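Local coordinates for protein transcriptional regulator, LYSR family (Neisseria meningitidis, PDB 4AB5) that probably regulates transcription of methionine-biosynthesis genes as a MetR-like DNA-binding factor, of which this chain is the regulatory domain, at residues E9-C19 with L52-I62. Numbering follows the deposited sequence.
Sequences ELRIAVECHTC and LLLQHRADLAI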
loop_
_atom_site.group_PDB
_atom_site.type_symbol
_atom_site.label_atom_id
_atom_site.label_comp_id
_atom_site.label_asym_id
_atom_site.label_seq_id
_atom_site.Cartn_x
_atom_site.Cartn_y
_atom_site.Cartn_z
ATOM N N GLU B 9 -14.987 19.761 9.497
ATOM C CA GLU B 9 -14.787 18.370 9.114
ATOM C C GLU B 9 -14.235 18.283 7.709
ATOM O O GLU B 9 -14.786 18.909 6.791
ATOM C CB GLU B 9 -16.127 17.614 9.139
ATOM C CG GLU B 9 -16.437 16.875 10.426
ATOM C CD GLU B 9 -17.897 16.488 10.558
ATOM O OE1 GLU B 9 -18.373 15.656 9.751
ATOM O OE2 GLU B 9 -18.569 17.027 11.467
ATOM N N LEU B 10 -13.162 17.481 7.534
ATOM C CA LEU B 10 -12.594 17.225 6.224
ATOM C C LEU B 10 -12.491 15.708 6.024
ATOM O O LEU B 10 -11.489 15.094 6.387
ATOM C CB LEU B 10 -11.261 17.970 6.016
ATOM C CG LEU B 10 -10.465 17.762 4.706
ATOM C CD1 LEU B 10 -11.349 17.781 3.458
ATOM C CD2 LEU B 10 -9.375 18.799 4.581
ATOM N N ARG B 11 -13.589 15.115 5.510
ATOM C CA ARG B 11 -13.694 13.694 5.187
ATOM C C ARG B 11 -13.304 13.593 3.710
ATOM O O ARG B 11 -14.004 14.125 2.839
ATOM C CB ARG B 11 -15.121 13.156 5.453
ATOM C CG ARG B 11 -15.578 13.291 6.915
ATOM C CD ARG B 11 -17.078 13.121 7.092
ATOM N NE ARG B 11 -17.848 14.195 6.452
ATOM C CZ ARG B 11 -19.161 14.163 6.248
ATOM N NH1 ARG B 11 -19.878 13.126 6.653
ATOM N NH2 ARG B 11 -19.768 15.170 5.637
ATOM N N ILE B 12 -12.119 13.016 3.449
ATOM C CA ILE B 12 -11.552 12.884 2.106
ATOM C C ILE B 12 -11.979 11.577 1.441
ATOM O O ILE B 12 -11.651 10.506 1.934
ATOM C CB ILE B 12 -10.007 13.107 2.076
ATOM C CG1 ILE B 12 -9.613 14.490 2.661
ATOM C CG2 ILE B 12 -9.474 12.977 0.655
ATOM C CD1 ILE B 12 -8.460 14.469 3.571
ATOM N N ALA B 13 -12.712 11.680 0.319
ATOM C CA ALA B 13 -13.152 10.538 -0.471
ATOM C C ALA B 13 -12.153 10.343 -1.618
ATOM O O ALA B 13 -11.914 11.266 -2.410
ATOM C CB ALA B 13 -14.555 10.769 -1.002
ATOM N N VAL B 14 -11.515 9.156 -1.651
ATOM C CA VAL B 14 -10.487 8.808 -2.629
ATOM C C VAL B 14 -10.509 7.310 -2.927
ATOM O O VAL B 14 -10.457 6.496 -2.006
ATOM C CB VAL B 14 -9.076 9.348 -2.219
ATOM C CG1 VAL B 14 -8.678 8.909 -0.809
ATOM C CG2 VAL B 14 -7.991 8.999 -3.245
ATOM N N GLU B 15 -10.606 6.956 -4.214
ATOM C CA GLU B 15 -10.597 5.563 -4.648
ATOM C C GLU B 15 -9.327 5.224 -5.449
ATOM O O GLU B 15 -9.136 4.067 -5.826
ATOM C CB GLU B 15 -11.870 5.225 -5.449
ATOM C CG GLU B 15 -13.161 5.200 -4.641
ATOM C CD GLU B 15 -13.208 4.328 -3.398
ATOM O OE1 GLU B 15 -12.755 3.162 -3.453
ATOM O OE2 GLU B 15 -13.731 4.814 -2.368
ATOM N N CYS B 16 -8.453 6.228 -5.673
ATOM C CA CYS B 16 -7.213 6.137 -6.444
ATOM C C CYS B 16 -6.035 5.762 -5.532
ATOM O O CYS B 16 -5.783 6.447 -4.538
ATOM C CB CYS B 16 -6.985 7.445 -7.209
ATOM S SG CYS B 16 -5.246 7.930 -7.453
ATOM N N HIS B 17 -5.336 4.658 -5.867
ATOM C CA HIS B 17 -4.217 4.092 -5.101
ATOM C C HIS B 17 -2.953 4.960 -5.046
ATOM O O HIS B 17 -2.438 5.190 -3.950
ATOM C CB HIS B 17 -3.892 2.685 -5.615
ATOM C CG HIS B 17 -4.938 1.651 -5.319
ATOM N ND1 HIS B 17 -4.668 0.568 -4.499
ATOM C CD2 HIS B 17 -6.204 1.534 -5.790
ATOM C CE1 HIS B 17 -5.774 -0.156 -4.478
ATOM N NE2 HIS B 17 -6.726 0.382 -5.240
ATOM N N THR B 18 -2.436 5.416 -6.216
ATOM C CA THR B 18 -1.221 6.250 -6.299
ATOM C C THR B 18 -1.367 7.577 -5.554
ATOM O O THR B 18 -0.382 8.081 -5.016
ATOM C CB THR B 18 -0.729 6.445 -7.750
ATOM O OG1 THR B 18 -1.739 7.073 -8.543
ATOM C CG2 THR B 18 -0.266 5.158 -8.396
ATOM N N CYS B 19 -2.607 8.117 -5.511
ATOM C CA CYS B 19 -3.016 9.357 -4.832
ATOM C C CYS B 19 -2.512 9.441 -3.390
ATOM O O CYS B 19 -2.018 10.490 -2.979
ATOM C CB CYS B 19 -4.530 9.533 -4.902
ATOM S SG CYS B 19 -5.174 9.782 -6.580
ATOM N N LEU B 52 -20.716 10.654 -2.835
ATOM C CA LEU B 52 -20.538 10.797 -1.387
ATOM C C LEU B 52 -20.665 12.255 -0.934
ATOM O O LEU B 52 -21.179 12.498 0.156
ATOM C CB LEU B 52 -19.194 10.234 -0.933
ATOM C CG LEU B 52 -18.991 8.713 -0.863
ATOM C CD1 LEU B 52 -17.546 8.421 -0.750
ATOM C CD2 LEU B 52 -19.737 8.027 0.293
ATOM N N LEU B 53 -20.221 13.217 -1.779
ATOM C CA LEU B 53 -20.316 14.667 -1.520
ATOM C C LEU B 53 -21.777 15.098 -1.501
ATOM O O LEU B 53 -22.205 15.772 -0.563
ATOM C CB LEU B 53 -19.555 15.501 -2.578
ATOM C CG LEU B 53 -18.056 15.292 -2.723
ATOM C CD1 LEU B 53 -17.542 15.979 -3.961
ATOM C CD2 LEU B 53 -17.321 15.818 -1.527
ATOM N N LEU B 54 -22.547 14.674 -2.526
ATOM C CA LEU B 54 -23.976 14.957 -2.663
ATOM C C LEU B 54 -24.721 14.365 -1.469
ATOM O O LEU B 54 -25.611 15.007 -0.925
ATOM C CB LEU B 54 -24.525 14.350 -3.969
ATOM C CG LEU B 54 -23.901 14.804 -5.292
ATOM C CD1 LEU B 54 -24.279 13.857 -6.417
ATOM C CD2 LEU B 54 -24.335 16.198 -5.657
ATOM N N GLN B 55 -24.296 13.167 -1.029
ATOM C CA GLN B 55 -24.882 12.438 0.093
ATOM C C GLN B 55 -24.416 12.913 1.480
ATOM O O GLN B 55 -24.858 12.343 2.480
ATOM C CB GLN B 55 -24.655 10.931 -0.083
ATOM C CG GLN B 55 -25.526 10.317 -1.164
ATOM C CD GLN B 55 -25.145 8.896 -1.488
ATOM O OE1 GLN B 55 -24.247 8.301 -0.886
ATOM N NE2 GLN B 55 -25.829 8.320 -2.460
ATOM N N HIS B 56 -23.550 13.956 1.545
ATOM C CA HIS B 56 -22.979 14.519 2.783
ATOM C C HIS B 56 -22.181 13.481 3.604
ATOM O O HIS B 56 -22.033 13.595 4.824
ATOM C CB HIS B 56 -24.034 15.265 3.620
ATOM C CG HIS B 56 -24.481 16.550 3.003
ATOM N ND1 HIS B 56 -24.088 17.767 3.520
ATOM C CD2 HIS B 56 -25.268 16.767 1.923
ATOM C CE1 HIS B 56 -24.654 18.684 2.751
ATOM N NE2 HIS B 56 -25.366 18.129 1.774
ATOM N N ARG B 57 -21.649 12.483 2.899
ATOM C CA ARG B 57 -20.860 11.390 3.457
ATOM C C ARG B 57 -19.365 11.710 3.366
ATOM O O ARG B 57 -18.554 11.005 3.972
ATOM C CB ARG B 57 -21.185 10.083 2.722
ATOM C CG ARG B 57 -22.642 9.635 2.813
ATOM C CD ARG B 57 -22.852 8.401 3.679
ATOM N NE ARG B 57 -22.107 7.227 3.213
ATOM C CZ ARG B 57 -22.526 6.388 2.270
ATOM N NH1 ARG B 57 -23.685 6.590 1.655
ATOM N NH2 ARG B 57 -21.782 5.344 1.926
ATOM N N ALA B 58 -19.011 12.773 2.606
ATOM C CA ALA B 58 -17.642 13.264 2.393
ATOM C C ALA B 58 -17.675 14.770 2.101
ATOM O O ALA B 58 -18.682 15.272 1.600
ATOM C CB ALA B 58 -16.978 12.517 1.239
ATOM N N ASP B 59 -16.568 15.480 2.401
ATOM C CA ASP B 59 -16.444 16.937 2.224
ATOM C C ASP B 59 -15.545 17.347 1.046
ATOM O O ASP B 59 -15.731 18.430 0.485
ATOM C CB ASP B 59 -15.995 17.605 3.531
ATOM C CG ASP B 59 -16.781 17.143 4.741
ATOM O OD1 ASP B 59 -17.916 17.628 4.933
ATOM O OD2 ASP B 59 -16.273 16.271 5.480
ATOM N N LEU B 60 -14.613 16.470 0.647
ATOM C CA LEU B 60 -13.721 16.698 -0.491
ATOM C C LEU B 60 -13.411 15.362 -1.163
ATOM O O LEU B 60 -13.171 14.367 -0.469
ATOM C CB LEU B 60 -12.439 17.413 -0.048
ATOM C CG LEU B 60 -11.525 17.995 -1.123
ATOM C CD1 LEU B 60 -10.917 19.294 -0.645
ATOM C CD2 LEU B 60 -10.395 17.023 -1.470
ATOM N N ALA B 61 -13.425 15.341 -2.515
ATOM C CA ALA B 61 -13.139 14.145 -3.296
ATOM C C ALA B 61 -12.009 14.348 -4.307
ATOM O O ALA B 61 -11.978 15.369 -4.994
ATOM C CB ALA B 61 -14.395 13.663 -4.005
ATOM N N ILE B 62 -11.082 13.369 -4.391
ATOM C CA ILE B 62 -9.986 13.365 -5.363
ATOM C C ILE B 62 -10.536 12.615 -6.579
ATOM O O ILE B 62 -10.932 11.447 -6.460
ATOM C CB ILE B 62 -8.680 12.729 -4.789
ATOM C CG1 ILE B 62 -8.201 13.422 -3.475
ATOM C CG2 ILE B 62 -7.560 12.626 -5.841
ATOM C CD1 ILE B 62 -7.921 15.012 -3.498
#
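R11 and D59 form a two-point salt bridge. The arginine offers its side: NE to OD2 of D59 at 2.8 Å, and NH2 to OD1 at 3.2 Å. Both oxygens lie near the guanidinium plane, but the carboxylate is turned 41° from it. OD2 also takes the backbone N-H of R11 on its anti lone pair, at 2.9 Å. The end of the guanidinium, NH1 and NH2, grips the carbonyl O of H56, the residue that ends helix 50-54 in a Schellman motif. The R11 chain bends at chi3 (-66°), and R57 C and A58 N lie over one face of its guanidinium. E9 OE1 lies over the other face as a long ion pair.

Strands 8-13 and 60-63 pair in parallel. R11 O accepts from L60 N and also from D59 N, in the loop just before the second strand. A13 N bonds L60 O at 2.8 Å, and I62 N bonds A13 O at 3.0 Å.

Apolar contacts flank them. L10 CD1 meets L60 CB. The A13 methyl sits against A58 CB and L52 CD1. I62 CG2 reaches C19 SG, at 3.8 Å, in the C16-C19 disulfide.

The contact lies in the periplasmic-binding-protein-like fold of the LysR regulatory domain. Strand 8-13 runs between strands 37-42 and 60-63. Helix 20-33 packs on L10, I12 and V14, while strand 171-189 pairs with strand 60-63 through A61 and A187.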